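Local atomic coordinates of adenine Deaminase (Enterococcus faecalis, PDB entry 2ICS), a protein that acts in vitro as a very inefficient zinc-dependent esterase that deacetylates acetyl-(R)-mandelate, and binds adenine beside its two zinc ions. Residues 289-294 with 339-344; 250-255 with 345-350; 99-104 with 144-149; 22-27 with 327-332. All coordinates share one frame; numbering follows the deposited sequence.

Contact 1: 289-294 with 339-344; sequences TMEKLR and EEKTLT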
loop_
_atom_site.group_PDB
_atom_site.type_symbol
_atom_site.label_atom_id
_atom_site.label_comp_id
_atom_site.label_asym_id
_atom_site.label_seq_id
_atom_site.Cartn_x
_atom_site.Cartn_y
_atom_site.Cartn_z
ATOM N N THR A 289 4.737 9.108 -4.976
ATOM C CA THR A 289 3.813 8.293 -5.744
ATOM C C THR A 289 2.468 9.019 -5.768
ATOM O O THR A 289 1.772 9.023 -6.777
ATOM C CB THR A 289 3.651 6.900 -5.106
ATOM O OG1 THR A 289 4.947 6.321 -4.907
ATOM C CG2 THR A 289 2.844 5.986 -6.016
HETATM N N MSE A 290 2.118 9.640 -4.647
HETATM C CA MSE A 290 0.873 10.388 -4.539
HETATM C C MSE A 290 0.888 11.594 -5.493
HETATM O O MSE A 290 -0.127 11.922 -6.108
HETATM C CB MSE A 290 0.676 10.853 -3.093
HETATM C CG MSE A 290 0.490 9.699 -2.104
HETATM SE SE MSE A 290 0.718 10.235 -0.250
HETATM C CE MSE A 290 -0.857 11.333 -0.063
ATOM N N GLU A 291 2.046 12.244 -5.612
ATOM C CA GLU A 291 2.187 13.395 -6.494
ATOM C C GLU A 291 2.069 12.957 -7.952
ATOM O O GLU A 291 1.712 13.754 -8.819
ATOM C CB GLU A 291 3.537 14.084 -6.265
ATOM C CG GLU A 291 3.752 14.541 -4.831
ATOM C CD GLU A 291 5.179 14.962 -4.564
ATOM O OE1 GLU A 291 6.085 14.431 -5.241
ATOM O OE2 GLU A 291 5.396 15.809 -3.671
ATOM N N LYS A 292 2.372 11.690 -8.226
ATOM C CA LYS A 292 2.265 11.188 -9.594
ATOM C C LYS A 292 0.800 11.035 -9.994
ATOM O O LYS A 292 0.419 11.353 -11.117
ATOM C CB LYS A 292 3.008 9.858 -9.740
ATOM C CG LYS A 292 4.526 10.014 -9.668
ATOM C CD LYS A 292 5.261 8.684 -9.813
ATOM C CE LYS A 292 6.767 8.897 -9.689
ATOM N NZ LYS A 292 7.530 7.627 -9.596
ATOM N N LEU A 293 -0.036 10.552 -9.082
ATOM C CA LEU A 293 -1.449 10.420 -9.414
ATOM C C LEU A 293 -2.114 11.787 -9.395
ATOM O O LEU A 293 -3.182 11.980 -9.972
ATOM C CB LEU A 293 -2.130 9.459 -8.449
ATOM C CG LEU A 293 -1.688 8.072 -8.926
ATOM C CD1 LEU A 293 -1.198 7.236 -7.775
ATOM C CD2 LEU A 293 -2.835 7.420 -9.679
ATOM N N ARG A 294 -1.470 12.743 -8.737
ATOM C CA ARG A 294 -2.002 14.093 -8.689
ATOM C C ARG A 294 -1.796 14.690 -10.072
ATOM O O ARG A 294 -2.705 15.294 -10.636
ATOM C CB ARG A 294 -1.267 14.932 -7.641
ATOM C CG ARG A 294 -1.608 16.422 -7.686
ATOM C CD ARG A 294 -3.108 16.653 -7.676
ATOM N NE ARG A 294 -3.453 18.070 -7.728
ATOM C CZ ARG A 294 -4.525 18.552 -8.351
ATOM N NH1 ARG A 294 -5.360 17.731 -8.983
ATOM N NH2 ARG A 294 -4.769 19.856 -8.340
ATOM N N GLU A 339 4.938 23.925 -6.322
ATOM C CA GLU A 339 6.342 23.956 -6.687
ATOM C C GLU A 339 6.597 22.846 -7.695
ATOM O O GLU A 339 6.281 21.681 -7.447
ATOM C CB GLU A 339 7.219 23.760 -5.448
ATOM C CG GLU A 339 8.694 24.040 -5.692
ATOM C CD GLU A 339 9.499 24.096 -4.407
ATOM O OE1 GLU A 339 9.115 24.867 -3.500
ATOM O OE2 GLU A 339 10.518 23.377 -4.306
ATOM N N GLU A 340 7.156 23.213 -8.841
ATOM C CA GLU A 340 7.429 22.238 -9.882
ATOM C C GLU A 340 8.418 21.173 -9.433
ATOM O O GLU A 340 9.295 21.426 -8.606
ATOM C CB GLU A 340 7.925 22.943 -11.146
ATOM C CG GLU A 340 6.822 23.737 -11.833
ATOM C CD GLU A 340 7.223 24.265 -13.196
ATOM O OE1 GLU A 340 6.332 24.763 -13.915
ATOM O OE2 GLU A 340 8.421 24.187 -13.548
ATOM N N LYS A 341 8.255 19.977 -9.986
ATOM C CA LYS A 341 9.099 18.837 -9.656
ATOM C C LYS A 341 8.983 17.826 -10.788
ATOM O O LYS A 341 7.888 17.598 -11.309
ATOM C CB LYS A 341 8.613 18.211 -8.348
ATOM C CG LYS A 341 9.364 16.979 -7.877
ATOM C CD LYS A 341 8.668 16.409 -6.646
ATOM C CE LYS A 341 9.389 15.203 -6.074
ATOM N NZ LYS A 341 8.663 14.648 -4.889
ATOM N N THR A 342 10.107 17.235 -11.180
ATOM C CA THR A 342 10.098 16.246 -12.248
ATOM C C THR A 342 9.771 14.878 -11.670
ATOM O O THR A 342 10.308 14.487 -10.632
ATOM C CB THR A 342 11.459 16.170 -12.964
ATOM O OG1 THR A 342 11.720 17.416 -13.622
ATOM C CG2 THR A 342 11.449 15.056 -14.003
ATOM N N LEU A 343 8.881 14.157 -12.341
ATOM C CA LEU A 343 8.475 12.836 -11.887
ATOM C C LEU A 343 8.685 11.848 -13.014
ATOM O O LEU A 343 8.299 12.104 -14.150
ATOM C CB LEU A 343 6.999 12.845 -11.472
ATOM C CG LEU A 343 6.594 13.826 -10.367
ATOM C CD1 LEU A 343 5.079 13.828 -10.224
ATOM C CD2 LEU A 343 7.247 13.441 -9.059
ATOM N N THR A 344 9.299 10.717 -12.691
ATOM C CA THR A 344 9.582 9.681 -13.680
ATOM C C THR A 344 8.896 8.380 -13.283
ATOM O O THR A 344 8.951 7.981 -12.121
ATOM C CB THR A 344 11.097 9.416 -13.769
ATOM O OG1 THR A 344 11.790 10.665 -13.862
ATOM C CG2 THR A 344 11.420 8.568 -14.986
#
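K341 meets E291 in a salt bridge, with NZ 2.6 Å from OE1. OE1 uses the lone pair on the side of OE2, and the two side chains cross at about a right angle. K341 is extended throughout, with CG anti to the backbone N (chi1 178°), which carries its ammonium from strand 331-344 across to helix 286-296. A second polar link runs from K292 NZ to T344 O at 2.9 Å. This donor is tilted 32° from the carbonyl plane, and the same NZ also bonds to P282 O. Between the two polar links lies L343. Its CD1 rests 3.6 Å from E291 O and 3.9 Å from K292 CG, while its CD2 comes within 4.1 Å of E291 OE1.

Farther out, E291 OE2 accepts from I357 N of strand 350-364, the partner of 331-344 in a long hairpin. This second bond restricts rotation of the carboxylate. F253 of helix 253-261 packs on both K292 and L343. The helix and strand segments run nearly perpendicular, at 95°. The E291 carboxylate is buried, but it is paired with an ammonium and also accepts from a backbone N-H, which would favour the ionised form.

Contact 2: 250-255 with 345-350; sequences SFNFHV and DSNGLT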
loop_
_atom_site.group_PDB
_atom_site.type_symbol
_atom_site.label_atom_id
_atom_site.label_comp_id
_atom_site.label_asym_id
_atom_site.label_seq_id
_atom_site.Cartn_x
_atom_site.Cartn_y
_atom_site.Cartn_z
ATOM N N SER A 250 6.532 -1.229 -12.518
ATOM C CA SER A 250 5.096 -1.451 -12.581
ATOM C C SER A 250 4.126 -0.279 -12.692
ATOM O O SER A 250 2.914 -0.477 -12.557
ATOM C CB SER A 250 4.699 -2.344 -11.407
ATOM O OG SER A 250 5.472 -3.533 -11.432
ATOM N N PHE A 251 4.628 0.928 -12.934
ATOM C CA PHE A 251 3.741 2.082 -13.081
ATOM C C PHE A 251 4.053 2.892 -14.332
ATOM O O PHE A 251 5.160 3.393 -14.503
ATOM C CB PHE A 251 3.810 3.007 -11.865
ATOM C CG PHE A 251 2.957 4.237 -12.008
ATOM C CD1 PHE A 251 1.571 4.148 -11.946
ATOM C CD2 PHE A 251 3.536 5.478 -12.273
ATOM C CE1 PHE A 251 0.767 5.273 -12.150
ATOM C CE2 PHE A 251 2.743 6.612 -12.481
ATOM C CZ PHE A 251 1.353 6.507 -12.419
ATOM N N ASN A 252 3.050 3.041 -15.187
ATOM C CA ASN A 252 3.195 3.764 -16.441
ATOM C C ASN A 252 2.195 4.928 -16.488
ATOM O O ASN A 252 0.986 4.722 -16.365
ATOM C CB ASN A 252 2.977 2.770 -17.596
ATOM C CG ASN A 252 3.122 3.405 -18.973
ATOM O OD1 ASN A 252 2.254 4.159 -19.419
ATOM N ND2 ASN A 252 4.221 3.090 -19.656
ATOM N N PHE A 253 2.712 6.150 -16.636
ATOM C CA PHE A 253 1.874 7.355 -16.698
ATOM C C PHE A 253 0.798 7.266 -17.774
ATOM O O PHE A 253 -0.372 7.570 -17.524
ATOM C CB PHE A 253 2.722 8.603 -16.983
ATOM C CG PHE A 253 3.348 9.228 -15.757
ATOM C CD1 PHE A 253 2.558 9.724 -14.728
ATOM C CD2 PHE A 253 4.725 9.381 -15.670
ATOM C CE1 PHE A 253 3.129 10.367 -13.635
ATOM C CE2 PHE A 253 5.308 10.026 -14.580
ATOM C CZ PHE A 253 4.507 10.520 -13.563
ATOM N N HIS A 254 1.192 6.853 -18.973
ATOM C CA HIS A 254 0.237 6.765 -20.067
ATOM C C HIS A 254 -0.944 5.863 -19.720
ATOM O O HIS A 254 -2.097 6.187 -20.019
ATOM C CB HIS A 254 0.916 6.255 -21.335
ATOM C CG HIS A 254 0.006 6.226 -22.522
ATOM N ND1 HIS A 254 -0.542 7.369 -23.063
ATOM C CD2 HIS A 254 -0.506 5.191 -23.230
ATOM C CE1 HIS A 254 -1.356 7.039 -24.050
ATOM N NE2 HIS A 254 -1.352 5.723 -24.171
ATOM N N VAL A 255 -0.655 4.737 -19.078
ATOM C CA VAL A 255 -1.704 3.800 -18.705
ATOM C C VAL A 255 -2.673 4.409 -17.688
ATOM O O VAL A 255 -3.895 4.292 -17.832
ATOM C CB VAL A 255 -1.093 2.502 -18.138
ATOM C CG1 VAL A 255 -2.193 1.562 -17.673
ATOM C CG2 VAL A 255 -0.238 1.825 -19.212
ATOM N N ASP A 345 8.259 7.711 -14.236
ATOM C CA ASP A 345 7.603 6.456 -13.905
ATOM C C ASP A 345 8.553 5.283 -14.107
ATOM O O ASP A 345 9.754 5.476 -14.295
ATOM C CB ASP A 345 6.325 6.258 -14.729
ATOM C CG ASP A 345 6.586 6.174 -16.220
ATOM O OD1 ASP A 345 7.749 5.968 -16.627
ATOM O OD2 ASP A 345 5.609 6.298 -16.985
ATOM N N SER A 346 8.009 4.073 -14.072
ATOM C CA SER A 346 8.802 2.857 -14.212
ATOM C C SER A 346 9.347 2.624 -15.614
ATOM O O SER A 346 10.269 1.831 -15.796
ATOM C CB SER A 346 7.969 1.638 -13.804
ATOM O OG SER A 346 7.449 1.779 -12.495
ATOM N N ASN A 347 8.779 3.305 -16.601
ATOM C CA ASN A 347 9.210 3.126 -17.979
ATOM C C ASN A 347 9.893 4.345 -18.596
ATOM O O ASN A 347 10.005 4.444 -19.817
ATOM C CB ASN A 347 8.012 2.707 -18.830
ATOM C CG ASN A 347 7.411 1.387 -18.375
ATOM O OD1 ASN A 347 6.207 1.287 -18.139
ATOM N ND2 ASN A 347 8.254 0.364 -18.255
ATOM N N GLY A 348 10.346 5.272 -17.756
ATOM C CA GLY A 348 11.035 6.440 -18.265
ATOM C C GLY A 348 10.183 7.612 -18.721
ATOM O O GLY A 348 10.727 8.610 -19.190
ATOM N N LEU A 349 8.861 7.502 -18.617
ATOM C CA LEU A 349 7.994 8.610 -19.008
ATOM C C LEU A 349 8.137 9.694 -17.941
ATOM O O LEU A 349 8.201 9.388 -16.750
ATOM C CB LEU A 349 6.533 8.161 -19.084
ATOM C CG LEU A 349 6.078 7.235 -20.214
ATOM C CD1 LEU A 349 6.823 5.914 -20.155
ATOM C CD2 LEU A 349 4.585 7.007 -20.082
ATOM N N THR A 350 8.180 10.955 -18.362
ATOM C CA THR A 350 8.335 12.062 -17.425
ATOM C C THR A 350 7.147 13.022 -17.428
ATOM O O THR A 350 6.483 13.212 -18.447
ATOM C CB THR A 350 9.623 12.861 -17.732
ATOM O OG1 THR A 350 10.769 12.016 -17.540
ATOM C CG2 THR A 350 9.734 14.076 -16.824
#
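S346 and F251 exchange two hydrogen bonds. F251 N donates to S346 OG at 3.0 Å, and S346 N returns a bond of 3.0 Å to F251 O. S346 OG is also bonded to G247 O. Next along, D345 OD2 accepts from F253 N at 2.9 Å on the lone pair turned away from OD1, and the bond is almost straight (174°). N252 ND2 donates to N347 OD1 at 3.1 Å; the acceptor lies in the amide plane of N252.

D345 to G348 forms a type I turn between strands 331-344 and 350-364. The CG of D345 sits between the backbone N and the carbonyl carbon (chi1 62°), which brings OD1 over its own turn and OD2 to F253 N. OD1 closes an Asx turn by accepting from N347 N, and L349 N reaches it from the opposite face of the carboxylate. N252 is the N-cap of helix 253-261, with OD1 accepting from V255 N. The hairpin loop thus bonds to residues leading into this helix. S250, at the start of the same segment, lies beside the zinc ligand H211.

Apolar contacts complete the join. F251 CD2 lies 3.8 Å from D345 CB. L349 CD2 packs 4.0 Å from F253 CB and also touches H254 CB. The carbonyl oxygen L349 O lies at the edge of the F253 ring.

Contact 3: 99-104 with 144-149; sequences EFYDLA and QELPDF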
loop_
_atom_site.group_PDB
_atom_site.type_symbol
_atom_site.label_atom_id
_atom_site.label_comp_id
_atom_site.label_asym_id
_atom_site.label_seq_id
_atom_site.Cartn_x
_atom_site.Cartn_y
_atom_site.Cartn_z
ATOM N N GLU A 99 11.063 -14.809 11.628
ATOM C CA GLU A 99 12.291 -14.043 11.768
ATOM C C GLU A 99 11.995 -12.592 11.395
ATOM O O GLU A 99 12.551 -11.659 11.978
ATOM C CB GLU A 99 13.373 -14.597 10.845
ATOM C CG GLU A 99 14.755 -14.047 11.125
ATOM C CD GLU A 99 15.746 -14.393 10.037
ATOM O OE1 GLU A 99 15.552 -15.434 9.369
ATOM O OE2 GLU A 99 16.725 -13.633 9.857
ATOM N N PHE A 100 11.115 -12.413 10.413
ATOM C CA PHE A 100 10.727 -11.082 9.955
ATOM C C PHE A 100 9.860 -10.419 11.022
ATOM O O PHE A 100 10.053 -9.248 11.354
ATOM C CB PHE A 100 9.969 -11.198 8.622
ATOM C CG PHE A 100 9.383 -9.898 8.119
ATOM C CD1 PHE A 100 9.986 -8.677 8.406
ATOM C CD2 PHE A 100 8.238 -9.908 7.325
ATOM C CE1 PHE A 100 9.458 -7.477 7.909
ATOM C CE2 PHE A 100 7.701 -8.719 6.821
ATOM C CZ PHE A 100 8.312 -7.498 7.115
ATOM N N TYR A 101 8.920 -11.182 11.569
ATOM C CA TYR A 101 8.021 -10.681 12.603
ATOM C C TYR A 101 8.764 -10.117 13.815
ATOM O O TYR A 101 8.408 -9.055 14.327
ATOM C CB TYR A 101 7.082 -11.794 13.064
ATOM C CG TYR A 101 6.176 -11.398 14.211
ATOM C CD1 TYR A 101 5.138 -10.487 14.026
ATOM C CD2 TYR A 101 6.365 -11.931 15.485
ATOM C CE1 TYR A 101 4.305 -10.118 15.084
ATOM C CE2 TYR A 101 5.539 -11.567 16.549
ATOM C CZ TYR A 101 4.514 -10.664 16.343
ATOM O OH TYR A 101 3.697 -10.308 17.395
ATOM N N ASP A 102 9.789 -10.830 14.274
ATOM C CA ASP A 102 10.555 -10.389 15.433
ATOM C C ASP A 102 11.223 -9.038 15.203
ATOM O O ASP A 102 11.239 -8.188 16.092
ATOM C CB ASP A 102 11.617 -11.431 15.811
ATOM C CG ASP A 102 11.012 -12.747 16.262
ATOM O OD1 ASP A 102 10.008 -12.724 17.010
ATOM O OD2 ASP A 102 11.552 -13.810 15.881
ATOM N N LEU A 103 11.785 -8.845 14.014
ATOM C CA LEU A 103 12.436 -7.583 13.692
ATOM C C LEU A 103 11.394 -6.491 13.527
ATOM O O LEU A 103 11.603 -5.353 13.942
ATOM C CB LEU A 103 13.244 -7.704 12.399
ATOM C CG LEU A 103 14.533 -8.523 12.463
ATOM C CD1 LEU A 103 15.136 -8.646 11.075
ATOM C CD2 LEU A 103 15.509 -7.853 13.414
ATOM N N ALA A 104 10.268 -6.850 12.919
ATOM C CA ALA A 104 9.180 -5.910 12.667
ATOM C C ALA A 104 8.622 -5.248 13.924
ATOM O O ALA A 104 8.019 -4.180 13.849
ATOM C CB ALA A 104 8.054 -6.614 11.912
ATOM N N GLN A 144 -2.416 -18.782 11.637
ATOM C CA GLN A 144 -2.907 -19.078 12.980
ATOM C C GLN A 144 -1.859 -18.730 14.031
ATOM O O GLN A 144 -2.184 -18.512 15.201
ATOM C CB GLN A 144 -3.284 -20.559 13.093
ATOM C CG GLN A 144 -4.308 -21.006 12.062
ATOM C CD GLN A 144 -4.619 -22.493 12.140
ATOM O OE1 GLN A 144 -3.937 -23.247 12.835
ATOM N NE2 GLN A 144 -5.652 -22.920 11.419
ATOM N N GLU A 145 -0.602 -18.668 13.606
ATOM C CA GLU A 145 0.501 -18.358 14.508
ATOM C C GLU A 145 0.720 -16.866 14.751
ATOM O O GLU A 145 1.142 -16.469 15.839
ATOM C CB GLU A 145 1.795 -18.992 13.977
ATOM C CG GLU A 145 1.882 -20.498 14.209
ATOM C CD GLU A 145 2.934 -21.176 13.346
ATOM O OE1 GLU A 145 4.095 -20.711 13.330
ATOM O OE2 GLU A 145 2.597 -22.183 12.688
ATOM N N LEU A 146 0.441 -16.040 13.747
ATOM C CA LEU A 146 0.631 -14.599 13.885
ATOM C C LEU A 146 -0.570 -13.810 13.360
ATOM O O LEU A 146 -0.478 -13.132 12.341
ATOM C CB LEU A 146 1.898 -14.171 13.138
ATOM C CG LEU A 146 3.211 -14.826 13.571
ATOM C CD1 LEU A 146 4.301 -14.507 12.562
ATOM C CD2 LEU A 146 3.606 -14.346 14.959
ATOM N N PRO A 147 -1.717 -13.893 14.056
ATOM C CA PRO A 147 -2.933 -13.181 13.649
ATOM C C PRO A 147 -2.762 -11.663 13.721
ATOM O O PRO A 147 -3.402 -10.922 12.973
ATOM C CB PRO A 147 -3.980 -13.672 14.650
ATOM C CG PRO A 147 -3.440 -14.983 15.128
ATOM C CD PRO A 147 -1.972 -14.713 15.251
ATOM N N ASP A 148 -1.902 -11.213 14.628
ATOM C CA ASP A 148 -1.652 -9.785 14.809
ATOM C C ASP A 148 -0.645 -9.243 13.795
ATOM O O ASP A 148 -0.286 -8.066 13.844
ATOM C CB ASP A 148 -1.107 -9.512 16.217
ATOM C CG ASP A 148 -1.977 -10.101 17.317
ATOM O OD1 ASP A 148 -3.198 -9.818 17.336
ATOM O OD2 ASP A 148 -1.431 -10.840 18.171
ATOM N N PHE A 149 -0.185 -10.091 12.882
ATOM C CA PHE A 149 0.803 -9.655 11.910
ATOM C C PHE A 149 0.428 -9.966 10.469
ATOM O O PHE A 149 0.568 -9.118 9.593
ATOM C CB PHE A 149 2.154 -10.289 12.231
ATOM C CG PHE A 149 3.278 -9.786 11.372
ATOM C CD1 PHE A 149 3.711 -8.467 11.474
ATOM C CD2 PHE A 149 3.894 -10.625 10.450
ATOM C CE1 PHE A 149 4.741 -7.988 10.670
ATOM C CE2 PHE A 149 4.930 -10.156 9.638
ATOM C CZ PHE A 149 5.353 -8.833 9.750
#
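F100 and A104, which both touch F149, are joined by the helical bond from A104 N to F100 O at 2.9 Å. No hydrogen bond crosses the contact itself; its grip is aromatic and apolar. The F149 ring is central. It turns its edge to the face of F100 in a T-shaped pair, with the ring planes at 81° and CZ 3.8 Å from F100 CE2. Y101 in turn points its edge at the face of F149. This second pair is an offset edge-to-face stack, with the planes at 69° and Y101 CD1 3.3 Å from F149 CG. A104 CB adds a contact to F149 CE1 at 3.8 Å.

Y101 has its CG anti to the backbone N (chi1 176°), and this swings the ring out from helix 97-105, with its edge at F149 and one face against L146. That face receives L146 CD2 in a CH-pi contact, 3.8 Å from the ring centroid and nearly on the ring normal. L146 is the first residue to leave helical geometry after helix 136-145. F149 lies just before strand 150-152.

Behind the cluster, F64 meets F100, and V111 of strand 110-114 touches F100, A104 and F149. The aromatic cluster thus joins helix 97-105 to the turn between helix 136-145 and its following strand, as expected for the outer layer of a TIM barrel, where helices pack around the parallel strands.

Contact 4: 22-27 with 327-332; sequences IAIKEK and KDADLT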
loop_
_atom_site.group_PDB
_atom_site.type_symbol
_atom_site.label_atom_id
_atom_site.label_comp_id
_atom_site.label_asym_id
_atom_site.label_seq_id
_atom_site.Cartn_x
_atom_site.Cartn_y
_atom_site.Cartn_z
ATOM N N ILE A 22 -7.685 16.953 17.160
ATOM C CA ILE A 22 -7.791 15.570 17.605
ATOM C C ILE A 22 -7.304 15.383 19.039
ATOM O O ILE A 22 -6.257 15.894 19.422
ATOM C CB ILE A 22 -6.983 14.617 16.671
ATOM C CG1 ILE A 22 -7.506 14.704 15.235
ATOM C CG2 ILE A 22 -7.097 13.182 17.156
ATOM C CD1 ILE A 22 -7.066 15.935 14.480
ATOM N N ALA A 23 -8.079 14.641 19.825
ATOM C CA ALA A 23 -7.738 14.361 21.215
ATOM C C ALA A 23 -7.342 12.894 21.316
ATOM O O ALA A 23 -8.070 12.019 20.857
ATOM C CB ALA A 23 -8.935 14.655 22.117
ATOM N N ILE A 24 -6.191 12.627 21.925
ATOM C CA ILE A 24 -5.689 11.264 22.050
ATOM C C ILE A 24 -5.429 10.810 23.486
ATOM O O ILE A 24 -4.909 11.568 24.308
ATOM C CB ILE A 24 -4.370 11.109 21.258
ATOM C CG1 ILE A 24 -4.628 11.364 19.771
ATOM C CG2 ILE A 24 -3.771 9.732 21.490
ATOM C CD1 ILE A 24 -3.363 11.462 18.934
ATOM N N LYS A 25 -5.784 9.562 23.776
ATOM C CA LYS A 25 -5.552 8.986 25.095
ATOM C C LYS A 25 -5.465 7.467 24.984
ATOM O O LYS A 25 -6.332 6.827 24.389
ATOM C CB LYS A 25 -6.663 9.377 26.075
ATOM C CG LYS A 25 -7.989 8.679 25.844
ATOM C CD LYS A 25 -8.967 8.993 26.966
ATOM C CE LYS A 25 -10.263 8.208 26.812
ATOM N NZ LYS A 25 -11.194 8.452 27.951
ATOM N N GLU A 26 -4.406 6.899 25.550
ATOM C CA GLU A 26 -4.191 5.455 25.524
ATOM C C GLU A 26 -4.010 4.920 24.106
ATOM O O GLU A 26 -4.679 3.971 23.703
ATOM C CB GLU A 26 -5.365 4.735 26.197
ATOM C CG GLU A 26 -5.513 5.055 27.672
ATOM C CD GLU A 26 -4.210 4.875 28.431
ATOM O OE1 GLU A 26 -3.644 3.760 28.387
ATOM O OE2 GLU A 26 -3.752 5.850 29.068
ATOM N N LYS A 27 -3.099 5.534 23.357
ATOM C CA LYS A 27 -2.824 5.128 21.982
ATOM C C LYS A 27 -4.060 5.115 21.075
ATOM O O LYS A 27 -4.010 4.593 19.964
ATOM C CB LYS A 27 -2.165 3.743 21.959
ATOM C CG LYS A 27 -0.710 3.716 22.419
ATOM C CD LYS A 27 -0.567 3.835 23.925
ATOM C CE LYS A 27 -0.872 2.508 24.616
ATOM N NZ LYS A 27 0.096 1.441 24.222
ATOM N N LYS A 327 -10.568 4.526 17.329
ATOM C CA LYS A 327 -9.523 4.030 16.442
ATOM C C LYS A 327 -8.118 4.370 16.929
ATOM O O LYS A 327 -7.926 5.279 17.737
ATOM C CB LYS A 327 -9.714 4.570 15.025
ATOM C CG LYS A 327 -10.669 3.746 14.178
ATOM C CD LYS A 327 -10.305 3.856 12.702
ATOM C CE LYS A 327 -11.168 2.960 11.836
ATOM N NZ LYS A 327 -12.604 3.340 11.929
ATOM N N ASP A 328 -7.139 3.627 16.425
ATOM C CA ASP A 328 -5.752 3.838 16.801
ATOM C C ASP A 328 -5.306 5.255 16.475
ATOM O O ASP A 328 -5.669 5.818 15.439
ATOM C CB ASP A 328 -4.848 2.818 16.100
ATOM C CG ASP A 328 -5.055 1.400 16.621
ATOM O OD1 ASP A 328 -5.720 1.244 17.670
ATOM O OD2 ASP A 328 -4.548 0.445 15.993
ATOM N N ALA A 329 -4.516 5.828 17.377
ATOM C CA ALA A 329 -4.025 7.184 17.202
ATOM C C ALA A 329 -2.821 7.260 16.262
ATOM O O ALA A 329 -1.679 7.450 16.695
ATOM C CB ALA A 329 -3.680 7.793 18.561
ATOM N N ASP A 330 -3.086 7.085 14.972
ATOM C CA ASP A 330 -2.054 7.186 13.941
ATOM C C ASP A 330 -2.487 8.342 13.053
ATOM O O ASP A 330 -3.609 8.349 12.543
ATOM C CB ASP A 330 -1.970 5.914 13.093
ATOM C CG ASP A 330 -1.511 4.707 13.882
ATOM O OD1 ASP A 330 -0.913 4.880 14.969
ATOM O OD2 ASP A 330 -1.736 3.578 13.401
ATOM N N LEU A 331 -1.608 9.321 12.876
ATOM C CA LEU A 331 -1.927 10.482 12.056
ATOM C C LEU A 331 -0.723 10.969 11.282
ATOM O O LEU A 331 0.418 10.766 11.685
ATOM C CB LEU A 331 -2.423 11.647 12.922
ATOM C CG LEU A 331 -3.690 11.515 13.767
ATOM C CD1 LEU A 331 -3.429 10.639 14.989
ATOM C CD2 LEU A 331 -4.116 12.904 14.209
ATOM N N THR A 332 -0.989 11.622 10.162
ATOM C CA THR A 332 0.065 12.181 9.351
ATOM C C THR A 332 -0.287 13.653 9.223
ATOM O O THR A 332 -1.423 14.007 8.895
ATOM C CB THR A 332 0.133 11.518 7.963
ATOM O OG1 THR A 332 0.367 10.109 8.120
ATOM C CG2 THR A 332 1.263 12.124 7.140
#
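I22 and L331 reach toward each other tip to tip, with I22 CG1 4.0 Å from L331 CD2. The contact belongs to the small beta domain that many amidohydrolases build from parts of the chain before and after the barrel. Strand 19-25 lies in the four-stranded sheet near the N-terminus, while strand 331-344, which begins here, belongs to the larger mixed sheet.

I24 and L331 meet differently. Their side chains slide past each other in opposite directions, and the methyls I24 CD1 and L331 CD1 come to 4.0 Å. I24 also leans on A329. Its CG2 branch, anti to the backbone N, lies 3.5 Å from A329 CB, and its CD1 lies 3.7 Å from the same methyl. Both branches of I24 therefore bear on one small side chain. I22 and I24 are two residues apart on the strand and face the same way. A329, in the loop just before strand 331-344, and L331 also turn toward them, so the four form one apolar patch. I9 of strand 5-13 and L323 also touch L331.

A329 is the centre of an inverse gamma turn. The CB of D330 points away from 22-27; its OD2 forms a salt bridge with K320, as does D328 OD2.

Beyond the patch the backbones meet directly. E26 and K27 have left-handed backbone angles and turn the chain after strand 19-25. There A329 N donates to K27 O at 2.9 Å; the N-H points well at the oxygen (167°), but the nitrogen stands 42° out of the carbonyl plane.

In the fold
Contacts 1 and 2 are neighbours, with centres 12 Å apart. They touch through T342, L343 and T344 of one and F253, L349 and T350 of the other, and contact 1 is nested along the chain inside the loop closed by contact 2. Contact 4 shares strand 331-344 with contact 1, although their centres lie 29 Å apart, and it crosses contacts 1 and 2 along the chain. Contact 3 is nested inside the loop of contact 4 and closes before contacts 1 and 2 open. Its centre lies about 34 Å from theirs. Contact 4 thus joins early and late parts of the chain in the beta domain, while contacts 1 and 2 join the hairpin to helices 286-296 and 253-261.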